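Local coordinates for protein predicted metal-dependent phosphohydrolase (Magnetospirillum magnetotacticum MS-1, PDB 3KH1) that is a predicted metal-dependent phosphohydrolase of the HD-domain family, probably removing the phosphate from deoxynucleoside 5'-monophosphates, at residues R135-L146 with L170-L181; R9-E19 with R106-Q115. One frame throughout, in Å; residues are numbered along the deposited sequence. Where two conformers were deposited one is given.

Contact 1: R135-L146 with L170-L181; sequences RFADALDRLQPL and LLPRIEAGSKRL
Arg-173 lies side-on against Asp-138, their guanidinium and carboxylate planes only 10° apart. NE of Arg-173 donates to OD2 of Asp-138 at 2.9 Å and its NH2 to OD1 at 2.8 Å, both almost straight and both on syn lone pairs, a fit that holds the acid flat and fixes its rotation. A turn at chi3 (65°) in the otherwise extended Arg-173 chain brings NE and NH2 round to face the acid. Water 1 links OD2 of Asp-138 to the backbone O of Arg-173. Over one face of this guanidinium lies CD of Arg-142, 3.7 Å from Arg-173 NE; the two guanidinium planes are steeply inclined, and Asp-138 probably offsets some of the charge.

Deeper in, Ile-174 is a knob in the hole formed by Ala-139, Arg-142, Leu-143 and Leu-146. Its CD1 meets CD1 of Leu-146 tip to tip at 3.6 Å, while its CG1 rests on CB of Arg-142. Small residues suit the closest part: Gly-177, with no side chain, lets the backbones close up, its CA 4.2 Å from CA of Phe-136. Beyond it, CD1 of Leu-181 reaches CD2 of Leu-140.

The axes of segments 135-146 and 170-177 come within 7.4 Å, 135° apart. The Arg-142 side chain is about 6 Å from a bound calcium ion, and its neighbour Asp-141 bonds His-44 and touches His-75, consistent with the H...HD...D metal site of HD domains.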
loop_
_atom_site.group_PDB
_atom_site.type_symbol
_atom_site.label_atom_id
_atom_site.label_comp_id
_atom_site.label_asym_id
_atom_site.label_seq_id
_atom_site.Cartn_x
_atom_site.Cartn_y
_atom_site.Cartn_z
ATOM N N ARG A 135 -5.284 -11.322 -14.075
ATOM C CA ARG A 135 -6.672 -11.024 -14.316
ATOM C C ARG A 135 -7.396 -10.601 -13.041
ATOM O O ARG A 135 -8.202 -9.664 -13.057
ATOM C CB ARG A 135 -7.436 -12.168 -14.987
ATOM C CG ARG A 135 -7.088 -12.316 -16.460
ATOM C CD ARG A 135 -7.905 -13.373 -17.157
ATOM N NE ARG A 135 -7.217 -14.631 -17.088
ATOM C CZ ARG A 135 -7.534 -15.657 -16.313
ATOM N NH1 ARG A 135 -8.551 -15.602 -15.438
ATOM N NH2 ARG A 135 -6.783 -16.754 -16.395
ATOM N N PHE A 136 -7.100 -11.263 -11.926
ATOM C CA PHE A 136 -7.752 -10.882 -10.667
ATOM C C PHE A 136 -7.215 -9.521 -10.200
ATOM O O PHE A 136 -7.967 -8.665 -9.810
ATOM C CB PHE A 136 -7.597 -11.975 -9.617
ATOM C CG PHE A 136 -8.462 -11.764 -8.422
ATOM C CD1 PHE A 136 -9.846 -11.796 -8.526
ATOM C CD2 PHE A 136 -7.893 -11.538 -7.159
ATOM C CE1 PHE A 136 -10.613 -11.568 -7.421
ATOM C CE2 PHE A 136 -8.691 -11.322 -6.026
ATOM C CZ PHE A 136 -10.028 -11.353 -6.169
ATOM N N ALA A 137 -5.897 -9.325 -10.309
ATOM C CA ALA A 137 -5.293 -8.027 -9.978
ATOM C C ALA A 137 -5.919 -6.896 -10.799
ATOM O O ALA A 137 -6.322 -5.845 -10.263
ATOM C CB ALA A 137 -3.781 -8.080 -10.247
ATOM N N ASP A 138 -6.025 -7.101 -12.111
ATOM C CA ASP A 138 -6.558 -6.082 -13.002
ATOM C C ASP A 138 -8.045 -5.807 -12.702
ATOM O O ASP A 138 -8.491 -4.659 -12.732
ATOM C CB ASP A 138 -6.392 -6.509 -14.461
ATOM C CG ASP A 138 -6.737 -5.406 -15.444
ATOM O OD1 ASP A 138 -6.029 -4.371 -15.445
ATOM O OD2 ASP A 138 -7.685 -5.614 -16.242
ATOM N N ALA A 139 -8.804 -6.856 -12.382
ATOM C CA ALA A 139 -10.223 -6.680 -12.064
ATOM C C ALA A 139 -10.396 -5.793 -10.831
ATOM O O ALA A 139 -11.243 -4.888 -10.814
ATOM C CB ALA A 139 -10.823 -8.072 -11.843
ATOM N N LEU A 140 -9.566 -6.002 -9.818
ATOM C CA LEU A 140 -9.664 -5.210 -8.610
ATOM C C LEU A 140 -9.278 -3.781 -8.873
ATOM O O LEU A 140 -9.895 -2.816 -8.409
ATOM C CB LEU A 140 -8.777 -5.761 -7.530
ATOM C CG LEU A 140 -9.135 -7.148 -7.047
ATOM C CD1 LEU A 140 -7.967 -7.727 -6.232
ATOM C CD2 LEU A 140 -10.406 -7.082 -6.222
ATOM N N ASP A 141 -8.238 -3.594 -9.659
ATOM C CA ASP A 141 -7.759 -2.274 -10.022
ATOM C C ASP A 141 -8.777 -1.481 -10.832
ATOM O O ASP A 141 -8.864 -0.253 -10.715
ATOM C CB ASP A 141 -6.469 -2.352 -10.804
ATOM C CG ASP A 141 -5.849 -1.017 -10.972
ATOM O OD1 ASP A 141 -5.469 -0.429 -9.937
ATOM O OD2 ASP A 141 -5.713 -0.608 -12.117
ATOM N N ARG A 142 -9.559 -2.182 -11.655
ATOM C CA ARG A 142 -10.584 -1.533 -12.459
ATOM C C ARG A 142 -11.861 -1.297 -11.664
ATOM O O ARG A 142 -12.641 -0.375 -11.950
ATOM C CB ARG A 142 -10.892 -2.385 -13.689
ATOM C CG ARG A 142 -9.751 -2.454 -14.696
ATOM C CD ARG A 142 -9.862 -1.427 -15.751
ATOM N NE ARG A 142 -10.029 -0.038 -15.329
ATOM C CZ ARG A 142 -9.051 0.823 -14.992
ATOM N NH1 ARG A 142 -7.754 0.484 -15.064
ATOM N NH2 ARG A 142 -9.363 2.079 -14.655
ATOM N N LEU A 143 -12.123 -2.121 -10.643
ATOM C CA LEU A 143 -13.336 -1.947 -9.820
ATOM C C LEU A 143 -13.246 -0.731 -8.938
ATOM O O LEU A 143 -14.217 0.015 -8.760
ATOM C CB LEU A 143 -13.488 -3.180 -8.952
ATOM C CG LEU A 143 -14.636 -3.192 -7.933
ATOM C CD1 LEU A 143 -16.015 -3.008 -8.612
ATOM C CD2 LEU A 143 -14.642 -4.477 -7.085
ATOM N N GLN A 144 -12.082 -0.545 -8.329
ATOM C CA GLN A 144 -11.959 0.500 -7.325
ATOM C C GLN A 144 -12.327 1.922 -7.815
ATOM O O GLN A 144 -13.034 2.656 -7.087
ATOM C CB GLN A 144 -10.603 0.432 -6.629
ATOM C CG GLN A 144 -10.363 1.433 -5.483
ATOM C CD GLN A 144 -9.661 2.688 -5.907
ATOM O OE1 GLN A 144 -9.517 2.996 -7.107
ATOM N NE2 GLN A 144 -9.115 3.406 -4.896
ATOM N N PRO A 145 -11.901 2.330 -9.017
ATOM C CA PRO A 145 -12.284 3.664 -9.462
ATOM C C PRO A 145 -13.790 3.807 -9.666
ATOM O O PRO A 145 -14.319 4.911 -9.570
ATOM C CB PRO A 145 -11.491 3.894 -10.752
ATOM C CG PRO A 145 -10.460 2.880 -10.699
ATOM C CD PRO A 145 -10.851 1.749 -9.872
ATOM N N LEU A 146 -14.458 2.727 -10.034
ATOM C CA LEU A 146 -15.927 2.733 -10.143
ATOM C C LEU A 146 -16.576 3.003 -8.797
ATOM O O LEU A 146 -17.500 3.828 -8.666
ATOM C CB LEU A 146 -16.450 1.441 -10.752
ATOM C CG LEU A 146 -15.888 1.058 -12.112
ATOM C CD1 LEU A 146 -16.501 -0.292 -12.576
ATOM C CD2 LEU A 146 -16.057 2.130 -13.158
ATOM N N LEU A 170 -14.497 -1.137 -20.278
ATOM C CA LEU A 170 -13.647 -1.565 -19.177
ATOM C C LEU A 170 -14.258 -2.710 -18.345
ATOM O O LEU A 170 -13.551 -3.493 -17.741
ATOM C CB LEU A 170 -13.353 -0.388 -18.246
ATOM C CG LEU A 170 -12.626 0.770 -18.905
ATOM C CD1 LEU A 170 -12.481 1.860 -17.826
ATOM C CD2 LEU A 170 -11.304 0.353 -19.525
ATOM N N LEU A 171 -15.591 -2.788 -18.297
ATOM C CA LEU A 171 -16.241 -3.746 -17.407
ATOM C C LEU A 171 -15.837 -5.222 -17.685
ATOM O O LEU A 171 -15.719 -6.012 -16.735
ATOM C CB LEU A 171 -17.768 -3.597 -17.431
ATOM C CG LEU A 171 -18.285 -2.346 -16.690
ATOM C CD1 LEU A 171 -19.725 -2.083 -16.976
ATOM C CD2 LEU A 171 -18.113 -2.466 -15.172
ATOM N N PRO A 172 -15.576 -5.600 -18.960
ATOM C CA PRO A 172 -15.162 -6.995 -19.161
ATOM C C PRO A 172 -13.841 -7.360 -18.474
ATOM O O PRO A 172 -13.597 -8.543 -18.190
ATOM C CB PRO A 172 -15.035 -7.098 -20.677
ATOM C CG PRO A 172 -16.010 -6.039 -21.176
ATOM C CD PRO A 172 -15.846 -4.914 -20.232
ATOM N N ARG A 173 -13.014 -6.376 -18.177
ATOM C CA ARG A 173 -11.786 -6.653 -17.438
ATOM C C ARG A 173 -12.073 -7.072 -16.001
ATOM O O ARG A 173 -11.315 -7.838 -15.411
ATOM C CB ARG A 173 -10.824 -5.474 -17.507
ATOM C CG ARG A 173 -10.185 -5.319 -18.868
ATOM C CD ARG A 173 -9.538 -3.981 -19.129
ATOM N NE ARG A 173 -8.411 -3.737 -18.271
ATOM C CZ ARG A 173 -7.568 -2.726 -18.424
ATOM N NH1 ARG A 173 -7.738 -1.848 -19.418
ATOM N NH2 ARG A 173 -6.565 -2.562 -17.568
ATOM N N ILE A 174 -13.127 -6.536 -15.403
ATOM C CA ILE A 174 -13.556 -6.970 -14.082
ATOM C C ILE A 174 -14.132 -8.386 -14.179
ATOM O O ILE A 174 -13.767 -9.289 -13.404
ATOM C CB ILE A 174 -14.519 -5.960 -13.444
ATOM C CG1 ILE A 174 -13.875 -4.546 -13.420
ATOM C CG2 ILE A 174 -14.900 -6.422 -12.045
ATOM C CD1 ILE A 174 -14.821 -3.452 -12.925
ATOM N N GLU A 175 -15.016 -8.591 -15.144
ATOM C CA GLU A 175 -15.625 -9.900 -15.369
ATOM C C GLU A 175 -14.577 -10.973 -15.569
ATOM O O GLU A 175 -14.758 -12.088 -15.104
ATOM C CB GLU A 175 -16.542 -9.832 -16.602
ATOM C CG GLU A 175 -17.380 -11.034 -16.823
ATOM C CD GLU A 175 -18.628 -11.114 -15.949
ATOM O OE1 GLU A 175 -18.849 -10.215 -15.098
ATOM O OE2 GLU A 175 -19.391 -12.111 -16.101
ATOM N N ALA A 176 -13.501 -10.633 -16.262
ATOM C CA ALA A 176 -12.449 -11.591 -16.542
ATOM C C ALA A 176 -11.767 -12.115 -15.275
ATOM O O ALA A 176 -11.229 -13.243 -15.287
ATOM C CB ALA A 176 -11.429 -11.001 -17.544
ATOM N N GLY A 177 -11.781 -11.332 -14.189
ATOM C CA GLY A 177 -11.217 -11.734 -12.908
ATOM C C GLY A 177 -12.209 -12.346 -11.946
ATOM O O GLY A 177 -11.845 -13.165 -11.121
ATOM N N SER A 178 -13.478 -11.926 -12.023
ATOM C CA SER A 178 -14.528 -12.421 -11.151
ATOM C C SER A 178 -15.889 -12.090 -11.744
ATOM O O SER A 178 -16.225 -10.927 -11.885
ATOM C CB SER A 178 -14.464 -11.772 -9.766
ATOM O OG SER A 178 -15.600 -12.110 -8.999
ATOM N N LYS A 179 -16.670 -13.115 -12.061
ATOM C CA LYS A 179 -18.011 -12.905 -12.533
ATOM C C LYS A 179 -18.874 -12.171 -11.491
ATOM O O LYS A 179 -19.658 -11.295 -11.840
ATOM C CB LYS A 179 -18.680 -14.228 -12.963
ATOM C CG LYS A 179 -18.088 -14.820 -14.235
ATOM C CD LYS A 179 -18.921 -16.008 -14.750
ATOM N N ARG A 180 -18.706 -12.504 -10.213
ATOM C CA ARG A 180 -19.496 -11.867 -9.165
ATOM C C ARG A 180 -19.127 -10.364 -9.045
ATOM O O ARG A 180 -20.004 -9.501 -8.902
ATOM C CB ARG A 180 -19.289 -12.602 -7.841
ATOM C CG ARG A 180 -20.181 -12.159 -6.688
ATOM C CD ARG A 180 -21.618 -12.747 -6.723
ATOM N NE ARG A 180 -22.558 -11.910 -5.962
ATOM C CZ ARG A 180 -22.909 -10.659 -6.294
ATOM N NH1 ARG A 180 -22.427 -10.067 -7.398
ATOM N NH2 ARG A 180 -23.762 -9.990 -5.518
ATOM N N LEU A 181 -17.832 -10.042 -9.070
ATOM C CA LEU A 181 -17.441 -8.633 -9.013
ATOM C C LEU A 181 -17.841 -7.905 -10.293
ATOM O O LEU A 181 -18.206 -6.721 -10.235
ATOM C CB LEU A 181 -15.959 -8.462 -8.674
ATOM C CG LEU A 181 -15.476 -9.018 -7.337
ATOM C CD1 LEU A 181 -13.976 -8.767 -7.257
ATOM C CD2 LEU A 181 -16.249 -8.470 -6.116
HETATM O O HOH W 1 -8.657 -8.173 -16.621
#

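Contact 2: R9-E19 with R106-Q115; sequences RLAAQMSFVVE and RLFGLLPPDQ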
loop_
_atom_site.group_PDB
_atom_site.type_symbol
_atom_site.label_atom_id
_atom_site.label_comp_id
_atom_site.label_asym_id
_atom_site.label_seq_id
_atom_site.Cartn_x
_atom_site.Cartn_y
_atom_site.Cartn_z
ATOM N N ARG A 9 24.050 -6.536 -1.660
ATOM C CA ARG A 9 22.677 -6.931 -1.980
ATOM C C ARG A 9 21.680 -6.139 -1.137
ATOM O O ARG A 9 20.713 -5.590 -1.663
ATOM C CB ARG A 9 22.524 -8.445 -1.763
ATOM C CG ARG A 9 21.078 -8.938 -1.906
ATOM C CD ARG A 9 21.028 -10.454 -1.795
ATOM N NE ARG A 9 19.658 -10.919 -1.925
ATOM C CZ ARG A 9 19.028 -11.095 -3.089
ATOM N NH1 ARG A 9 19.643 -10.925 -4.243
ATOM N NH2 ARG A 9 17.759 -11.469 -3.112
ATOM N N LEU A 10 21.904 -6.089 0.174
ATOM C CA LEU A 10 20.987 -5.396 1.083
ATOM C C LEU A 10 21.027 -3.893 0.728
ATOM O O LEU A 10 19.994 -3.242 0.772
ATOM C CB LEU A 10 21.355 -5.688 2.537
ATOM C CG LEU A 10 20.410 -5.057 3.563
ATOM C CD1 LEU A 10 18.925 -5.421 3.355
ATOM C CD2 LEU A 10 20.906 -5.431 4.965
ATOM N N ALA A 11 22.198 -3.322 0.428
ATOM C CA ALA A 11 22.224 -1.906 0.087
ATOM C C ALA A 11 21.398 -1.611 -1.169
ATOM O O ALA A 11 20.725 -0.578 -1.221
ATOM C CB ALA A 11 23.653 -1.445 -0.108
ATOM N N ALA A 12 21.437 -2.501 -2.150
ATOM C CA ALA A 12 20.667 -2.325 -3.376
ATOM C C ALA A 12 19.182 -2.390 -3.047
ATOM O O ALA A 12 18.384 -1.526 -3.462
ATOM C CB ALA A 12 21.052 -3.379 -4.436
ATOM N N GLN A 13 18.787 -3.374 -2.232
ATOM C CA GLN A 13 17.391 -3.474 -1.790
ATOM C C GLN A 13 16.917 -2.217 -1.061
ATOM O O GLN A 13 15.840 -1.691 -1.344
ATOM C CB GLN A 13 17.199 -4.725 -0.922
ATOM C CG GLN A 13 17.405 -5.984 -1.729
ATOM C CD GLN A 13 17.597 -7.228 -0.868
ATOM O OE1 GLN A 13 18.188 -7.155 0.219
ATOM N NE2 GLN A 13 17.045 -8.386 -1.334
HETATM N N MSE A 14 17.747 -1.681 -0.168
HETATM C CA MSE A 14 17.357 -0.477 0.567
HETATM C C MSE A 14 17.283 0.731 -0.346
HETATM O O MSE A 14 16.395 1.574 -0.170
HETATM C CB MSE A 14 18.324 -0.175 1.717
HETATM C CG MSE A 14 18.336 -1.226 2.781
HETATM SE SE MSE A 14 16.570 -1.638 3.507
HETATM C CE MSE A 14 17.174 -2.673 4.971
ATOM N N SER A 15 18.159 0.799 -1.364
ATOM C CA SER A 15 18.118 1.912 -2.303
ATOM C C SER A 15 16.768 1.953 -3.059
ATOM O O SER A 15 16.198 3.029 -3.261
ATOM C CB SER A 15 19.293 1.859 -3.252
ATOM O OG SER A 15 19.124 0.949 -4.338
ATOM N N PHE A 16 16.223 0.773 -3.376
ATOM C CA PHE A 16 14.916 0.685 -4.008
ATOM C C PHE A 16 13.814 1.099 -3.035
ATOM O O PHE A 16 12.946 1.893 -3.386
ATOM C CB PHE A 16 14.689 -0.741 -4.512
ATOM C CG PHE A 16 13.417 -0.928 -5.299
ATOM C CD1 PHE A 16 13.337 -0.576 -6.625
ATOM C CD2 PHE A 16 12.322 -1.507 -4.702
ATOM C CE1 PHE A 16 12.191 -0.777 -7.343
ATOM C CE2 PHE A 16 11.147 -1.691 -5.437
ATOM C CZ PHE A 16 11.120 -1.349 -6.762
ATOM N N VAL A 17 13.879 0.594 -1.796
ATOM C CA VAL A 17 12.932 0.948 -0.735
ATOM C C VAL A 17 12.848 2.463 -0.576
ATOM O O VAL A 17 11.729 3.036 -0.457
ATOM C CB VAL A 17 13.203 0.215 0.582
ATOM C CG1 VAL A 17 12.305 0.762 1.717
ATOM C CG2 VAL A 17 13.011 -1.338 0.420
ATOM N N VAL A 18 13.995 3.127 -0.533
ATOM C CA VAL A 18 14.019 4.572 -0.378
ATOM C C VAL A 18 13.458 5.295 -1.611
ATOM O O VAL A 18 12.697 6.263 -1.488
ATOM C CB VAL A 18 15.451 5.052 0.003
ATOM C CG1 VAL A 18 15.581 6.579 -0.098
ATOM C CG2 VAL A 18 15.803 4.501 1.423
ATOM N N GLU A 19 13.868 4.857 -2.800
ATOM C CA GLU A 19 13.459 5.485 -4.056
ATOM C C GLU A 19 11.944 5.486 -4.251
ATOM O O GLU A 19 11.360 6.482 -4.682
ATOM C CB GLU A 19 14.115 4.782 -5.217
ATOM C CG GLU A 19 13.781 5.422 -6.586
ATOM C CD GLU A 19 14.391 6.815 -6.869
ATOM O OE1 GLU A 19 15.211 7.338 -6.084
ATOM O OE2 GLU A 19 14.091 7.387 -7.948
ATOM N N ARG A 106 15.163 1.532 -15.041
ATOM C CA ARG A 106 15.874 2.335 -14.068
ATOM C C ARG A 106 15.486 1.951 -12.656
ATOM O O ARG A 106 16.339 1.801 -11.774
ATOM C CB ARG A 106 15.604 3.826 -14.260
ATOM C CG ARG A 106 16.444 4.690 -13.325
ATOM C CD ARG A 106 16.073 6.146 -13.409
ATOM N NE ARG A 106 14.863 6.484 -12.646
ATOM C CZ ARG A 106 14.806 6.684 -11.319
ATOM N NH1 ARG A 106 15.881 6.564 -10.536
ATOM N NH2 ARG A 106 13.681 7.080 -10.775
ATOM N N LEU A 107 14.174 1.815 -12.424
ATOM C CA LEU A 107 13.664 1.620 -11.079
ATOM C C LEU A 107 13.906 0.206 -10.594
ATOM O O LEU A 107 14.516 0.024 -9.530
ATOM C CB LEU A 107 12.179 2.004 -11.013
ATOM C CG LEU A 107 11.973 3.549 -11.053
ATOM C CD1 LEU A 107 10.610 3.903 -11.583
ATOM C CD2 LEU A 107 12.291 4.138 -9.671
ATOM N N PHE A 108 13.393 -0.803 -11.304
ATOM C CA PHE A 108 13.681 -2.190 -10.911
ATOM C C PHE A 108 15.188 -2.477 -10.983
ATOM O O PHE A 108 15.679 -3.304 -10.224
ATOM C CB PHE A 108 12.851 -3.205 -11.727
ATOM C CG PHE A 108 11.353 -3.035 -11.522
ATOM C CD1 PHE A 108 10.783 -3.131 -10.256
ATOM C CD2 PHE A 108 10.505 -2.735 -12.576
ATOM C CE1 PHE A 108 9.424 -2.948 -10.058
ATOM C CE2 PHE A 108 9.132 -2.554 -12.349
ATOM C CZ PHE A 108 8.625 -2.664 -11.121
ATOM N N GLY A 109 15.917 -1.736 -11.819
ATOM C CA GLY A 109 17.354 -1.931 -11.960
ATOM C C GLY A 109 18.112 -1.545 -10.703
ATOM O O GLY A 109 19.282 -1.888 -10.581
ATOM N N LEU A 110 17.493 -0.804 -9.780
ATOM C CA LEU A 110 18.097 -0.546 -8.465
ATOM C C LEU A 110 18.234 -1.833 -7.625
ATOM O O LEU A 110 19.090 -1.936 -6.758
ATOM C CB LEU A 110 17.288 0.492 -7.691
ATOM C CG LEU A 110 17.275 1.925 -8.264
ATOM C CD1 LEU A 110 16.278 2.794 -7.484
ATOM C CD2 LEU A 110 18.690 2.551 -8.280
ATOM N N LEU A 111 17.339 -2.784 -7.843
ATOM C CA LEU A 111 17.336 -4.019 -7.061
ATOM C C LEU A 111 18.513 -4.909 -7.452
ATOM O O LEU A 111 19.081 -4.750 -8.537
ATOM C CB LEU A 111 16.020 -4.775 -7.281
ATOM C CG LEU A 111 14.787 -4.116 -6.660
ATOM C CD1 LEU A 111 13.520 -4.675 -7.322
ATOM C CD2 LEU A 111 14.818 -4.287 -5.134
ATOM N N PRO A 112 18.857 -5.871 -6.579
ATOM C CA PRO A 112 19.786 -6.894 -7.032
ATOM C C PRO A 112 19.259 -7.580 -8.305
ATOM O O PRO A 112 18.049 -7.627 -8.505
ATOM C CB PRO A 112 19.842 -7.895 -5.881
ATOM C CG PRO A 112 19.102 -7.315 -4.791
ATOM C CD PRO A 112 18.331 -6.135 -5.234
ATOM N N PRO A 113 20.150 -8.108 -9.158
ATOM C CA PRO A 113 19.695 -8.659 -10.441
ATOM C C PRO A 113 18.541 -9.661 -10.400
ATOM O O PRO A 113 17.691 -9.612 -11.288
ATOM C CB PRO A 113 20.954 -9.318 -11.005
ATOM C CG PRO A 113 22.045 -8.468 -10.458
ATOM C CD PRO A 113 21.622 -8.052 -9.081
ATOM N N ASP A 114 18.525 -10.581 -9.433
ATOM C CA ASP A 114 17.460 -11.567 -9.348
ATOM C C ASP A 114 16.090 -10.884 -9.132
ATOM O O ASP A 114 15.120 -11.174 -9.816
ATOM C CB ASP A 114 17.745 -12.649 -8.292
ATOM C CG ASP A 114 17.812 -12.098 -6.867
ATOM O OD1 ASP A 114 18.307 -10.993 -6.653
ATOM O OD2 ASP A 114 17.382 -12.786 -5.930
ATOM N N GLN A 115 16.048 -9.931 -8.236
ATOM C CA GLN A 115 14.834 -9.239 -7.966
ATOM C C GLN A 115 14.485 -8.206 -9.024
ATOM O O GLN A 115 13.310 -7.997 -9.317
ATOM C CB GLN A 115 14.899 -8.565 -6.587
ATOM C CG GLN A 115 14.803 -9.525 -5.410
ATOM C CD GLN A 115 14.856 -8.812 -4.102
ATOM O OE1 GLN A 115 15.778 -8.022 -3.853
ATOM N NE2 GLN A 115 13.885 -9.097 -3.232
HETATM O O HOH W 2 21.234 -0.226 -6.531
HETATM O O HOH W 3 17.032 7.802 -8.123
#
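Phe-16 turns its ring under Leu-111, whose CG sits 4.0 Å from the ring centroid and 21° off the normal, a CH-pi contact over one face. With CG anti to the backbone N (chi1 -175°), the ring extends from helix 8-19 into the turn at 108-111, and its edge reaches Leu-107 O, 3.2 Å from CD1. A large flat residue suits this place, since face and edge meet different partners. Nearby, the small Ala-12 lets the chain come close: its CB is 3.4 Å from Leu-110 O.

Polar side chains work at both ends. The extended chain of Arg-9 passes Pro-112 and grips Asp-114 end-on, NH1 to OD1 at 2.8 Å and NH2 to OD2 at 3.1 Å, with the two planes well inclined. Gln-13 NE2 donates to Gln-115 OE1 at 2.8 Å, from above the carbonyl plane; OE1 of Gln-13 bonds the hydroxyl of Tyr-58 of the second subunit. At the far end, Glu-19 bends at chi2 (70°), and its OE2 receives both NH2 and NH1 of Arg-106, 2.9 Å for the former, from one face of the carboxylate. Lys-22 also pairs with Glu-19, and Asp-81 with Arg-106.

Helix 8-19 thus runs alongside the link between helices 96-108 and 113-128, in the opposite chain direction. Phe-108 and Leu-111 pack on Tyr-119 of the latter, Leu-107 touches helix 79-82, and Phe-16 also meets Leu-54 of the second subunit.

Overall arrangement
Contacts 1 and 2 lie on opposite sides of the chain's centre, their own centres 31 Å apart and without touching. Contact 1 is the more buried: it joins helix 132-151 to the consecutive helices 164-177 and 179-195 through close aliphatic packing, with one ion pair alongside, its acid buried, and a calcium ion nearby. Contact 2 is farther from the centre and partly buried, tying the N-terminal helix 8-19 to the turn between helices 96-108 and 113-128; here an aromatic ring is flanked by two salt bridges and a hydrogen bond between two glutamine amides. Both reach the second subunit: Leu-143 and Leu-181 of contact 1 pack on its Met-14, a residue belonging to helix 8-19.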